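Local atomic coordinates of tryptophan synthase alpha chain (PDB entry 2EKC), a protein that probably cleaves indoleglycerol phosphate to indole and glyceraldehyde 3-phosphate, as the alpha subunit of tryptophan synthase in the final stage of tryptophan biosynthesis. Residues K14-L19 and E255-L260. Numbering follows the deposited sequence.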
ATOM      1  N   LYS A  14     -15.723   7.070  12.324  1.00 25.01           N
ATOM      2  CA  LYS A  14     -15.252   6.385  13.526  1.00 25.37           C
ATOM      3  C   LYS A  14     -14.171   7.202  14.229  1.00 23.46           C
ATOM      4  O   LYS A  14     -13.694   6.827  15.300  1.00 23.10           O
ATOM      5  CB  LYS A  14     -14.693   5.001  13.168  1.00 26.44           C
ATOM      6  CG  LYS A  14     -15.743   4.009  12.686  1.00 31.32           C
ATOM      7  CD  LYS A  14     -15.131   2.696  12.210  1.00 33.78           C
ATOM      8  CE  LYS A  14     -14.449   1.942  13.339  1.00 37.66           C
ATOM      9  NZ  LYS A  14     -15.384   1.647  14.465  1.00 40.13           N
ATOM     10  N   ARG A  15     -13.793   8.319  13.613  1.00 21.21           N
ATOM     11  CA  ARG A  15     -12.763   9.199  14.151  1.00 21.00           C
ATOM     12  C   ARG A  15     -11.423   8.465  14.223  1.00 19.27           C
ATOM     13  O   ARG A  15     -10.709   8.529  15.223  1.00 19.32           O
ATOM     14  CB  ARG A  15     -13.171   9.714  15.538  1.00 21.54           C
ATOM     15  CG  ARG A  15     -14.561  10.365  15.565  1.00 21.92           C
ATOM     16  CD  ARG A  15     -14.787  11.146  16.854  1.00 23.07           C
ATOM     17  NE  ARG A  15     -16.092  11.812  16.902  1.00 22.91           N
ATOM     18  CZ  ARG A  15     -17.246  11.202  17.161  1.00 22.14           C
ATOM     19  NH1 ARG A  15     -17.277   9.898  17.398  1.00 21.37           N
ATOM     20  NH2 ARG A  15     -18.372  11.905  17.200  1.00 20.60           N
ATOM     21  N   GLU A  16     -11.088   7.774  13.139  1.00 18.58           N
ATOM     22  CA  GLU A  16      -9.848   7.016  13.061  1.00 17.93           C
ATOM     23  C   GLU A  16      -9.026   7.353  11.821  1.00 19.06           C
ATOM     24  O   GLU A  16      -9.547   7.873  10.830  1.00 17.10           O
ATOM     25  CB  GLU A  16     -10.154   5.519  13.028  1.00 19.10           C
ATOM     26  CG  GLU A  16     -10.746   4.947  14.295  1.00 19.90           C
ATOM     27  CD  GLU A  16     -10.932   3.448  14.201  1.00 24.75           C
ATOM     28  OE1 GLU A  16     -10.219   2.814  13.391  1.00 24.47           O
ATOM     29  OE2 GLU A  16     -11.778   2.899  14.937  1.00 26.90           O
ATOM     30  N   LYS A  17      -7.735   7.054  11.896  1.00 17.45           N
ATOM     31  CA  LYS A  17      -6.834   7.244  10.770  1.00 18.33           C
ATOM     32  C   LYS A  17      -6.628   5.818  10.270  1.00 16.62           C
ATOM     33  O   LYS A  17      -6.748   4.862  11.045  1.00 15.30           O
ATOM     34  CB  LYS A  17      -5.496   7.836  11.217  1.00 17.50           C
ATOM     35  CG  LYS A  17      -5.617   9.134  11.999  1.00 19.66           C
ATOM     36  CD  LYS A  17      -6.451  10.167  11.267  1.00 19.50           C
ATOM     37  CE  LYS A  17      -6.549  11.448  12.080  1.00 22.82           C
ATOM     38  NZ  LYS A  17      -7.492  12.419  11.471  1.00 25.48           N
ATOM     39  N   ALA A  18      -6.323   5.669   8.990  1.00 15.50           N
ATOM     40  CA  ALA A  18      -6.141   4.342   8.417  1.00 13.90           C
ATOM     41  C   ALA A  18      -4.772   3.733   8.674  1.00 13.90           C
ATOM     42  O   ALA A  18      -3.763   4.434   8.707  1.00 14.26           O
ATOM     43  CB  ALA A  18      -6.392   4.393   6.913  1.00 14.31           C
ATOM     44  N   LEU A  19      -4.753   2.420   8.879  1.00 14.16           N
ATOM     45  CA  LEU A  19      -3.500   1.699   9.044  1.00 14.27           C
ATOM     46  C   LEU A  19      -3.376   0.895   7.757  1.00 15.69           C
ATOM     47  O   LEU A  19      -4.241   0.069   7.447  1.00 16.00           O
ATOM     48  CB  LEU A  19      -3.532   0.734  10.230  1.00 15.67           C
ATOM     49  CG  LEU A  19      -2.339  -0.241  10.222  1.00 16.84           C
ATOM     50  CD1 LEU A  19      -1.027   0.539  10.197  1.00 15.67           C
ATOM     51  CD2 LEU A  19      -2.392  -1.154  11.433  1.00 18.01           C
ATOM     52  N   GLU A 255      -1.375  -2.614  18.247  1.00 23.62           N
ATOM     53  CA  GLU A 255      -0.787  -1.462  18.915  1.00 24.47           C
ATOM     54  C   GLU A 255      -0.707  -0.235  18.003  1.00 23.90           C
ATOM     55  O   GLU A 255      -1.005   0.882  18.427  1.00 21.79           O
ATOM     56  CB  GLU A 255       0.603  -1.824  19.443  1.00 27.76           C
ATOM     57  CG  GLU A 255       1.374  -0.649  20.007  1.00 36.09           C
ATOM     58  CD  GLU A 255       2.453  -1.082  20.972  1.00 39.94           C
ATOM     59  OE1 GLU A 255       3.204  -2.027  20.640  1.00 43.02           O
ATOM     60  OE2 GLU A 255       2.552  -0.474  22.059  1.00 41.07           O
ATOM     61  N   LEU A 256      -0.296  -0.441  16.756  1.00 22.28           N
ATOM     62  CA  LEU A 256      -0.201   0.659  15.800  1.00 21.67           C
ATOM     63  C   LEU A 256      -1.574   1.295  15.615  1.00 21.15           C
ATOM     64  O   LEU A 256      -1.713   2.518  15.609  1.00 20.39           O
ATOM     65  CB  LEU A 256       0.312   0.148  14.452  1.00 21.20           C
ATOM     66  CG  LEU A 256       1.747  -0.380  14.419  1.00 21.98           C
ATOM     67  CD1 LEU A 256       2.063  -0.944  13.036  1.00 20.98           C
ATOM     68  CD2 LEU A 256       2.707   0.750  14.770  1.00 22.41           C
ATOM     69  N   LYS A 257      -2.588   0.448  15.467  1.00 22.36           N
ATOM     70  CA  LYS A 257      -3.956   0.909  15.283  1.00 24.45           C
ATOM     71  C   LYS A 257      -4.433   1.695  16.508  1.00 25.24           C
ATOM     72  O   LYS A 257      -5.317   2.544  16.404  1.00 25.27           O
ATOM     73  CB  LYS A 257      -4.873  -0.291  15.023  1.00 26.44           C
ATOM     74  CG  LYS A 257      -6.283   0.081  14.609  1.00 27.71           C
ATOM     75  CD  LYS A 257      -6.285   0.956  13.362  1.00 25.38           C
ATOM     76  CE  LYS A 257      -7.653   1.574  13.158  1.00 25.12           C
ATOM     77  NZ  LYS A 257      -7.694   2.558  12.049  1.00 22.89           N
ATOM     78  N   GLU A 258      -3.848   1.408  17.668  1.00 26.92           N
ATOM     79  CA  GLU A 258      -4.206   2.118  18.894  1.00 27.94           C
ATOM     80  C   GLU A 258      -3.808   3.585  18.778  1.00 26.77           C
ATOM     81  O   GLU A 258      -4.519   4.469  19.253  1.00 29.05           O
ATOM     82  CB  GLU A 258      -3.511   1.489  20.107  1.00 29.97           C
ATOM     83  CG  GLU A 258      -4.363   0.458  20.829  1.00 34.78           C
ATOM     84  CD  GLU A 258      -3.636  -0.200  21.991  1.00 36.97           C
ATOM     85  OE1 GLU A 258      -2.956   0.518  22.759  1.00 39.35           O
ATOM     86  OE2 GLU A 258      -3.757  -1.434  22.142  1.00 38.84           O
ATOM     87  N   GLY A 259      -2.669   3.841  18.147  1.00 23.62           N
ATOM     88  CA  GLY A 259      -2.216   5.208  17.980  1.00 21.74           C
ATOM     89  C   GLY A 259      -2.928   5.939  16.855  1.00 19.57           C
ATOM     90  O   GLY A 259      -2.588   7.080  16.539  1.00 20.42           O
ATOM     91  N   LEU A 260      -3.921   5.292  16.252  1.00 18.72           N
ATOM     92  CA  LEU A 260      -4.668   5.888  15.148  1.00 19.38           C
ATOM     93  C   LEU A 260      -6.128   6.175  15.490  1.00 21.08           C
ATOM     94  O   LEU A 260      -6.944   6.426  14.599  1.00 20.33           O
ATOM     95  CB  LEU A 260      -4.603   4.965  13.923  1.00 18.81           C
ATOM     96  CG  LEU A 260      -3.195   4.700  13.376  1.00 18.44           C
ATOM     97  CD1 LEU A 260      -3.259   3.740  12.201  1.00 18.94           C
ATOM     98  CD2 LEU A 260      -2.561   6.015  12.958  1.00 17.68           C
TER
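K257 leaves the backbone with CG anti to its N (chi1 -171°), bends once at chi2 and then runs extended, which carries its ammonium from the last turn of helix 246-258 to the peptide of K17. There NZ donates to K17 O at 2.7 Å, tilted slightly out of the carbonyl plane. The side chain of E16 crosses that of K257 at about a right angle, and E16 OE1 lies 2.9 Å from K257 NZ in a salt bridge, though the placement of this oxygen is less certain. D46 forms another salt bridge with K257 NZ, and R261 pairs with the other carboxylate oxygen of E16. A backbone bond runs the other way: K17 N gives a nearly straight hydrogen bond (163°) to L260 O, 2.9 Å away and in the carbonyl plane. The CA of E16 approaches that same oxygen at 3.3 Å in a CA-H...O contact. Beside the polar pair, L260 sets CD1 against L19 CB, 3.6 Å apart, while its CD2 rests against K17 CB at 3.9 Å. L19 also reaches L256, and V231 of the last barrel strand touches both L19 and L260. With an alanine here in place of K257, K17 O would probably lose its ammonium donor and D46 this counter-charge, while E16 would still have R261. Taken together, the contact ties the entrance of the first strand of this TIM barrel to the end of its C-terminal helix, with a buried lysine whose charge is probably balanced chiefly by D46, E16 being a less certain second partner.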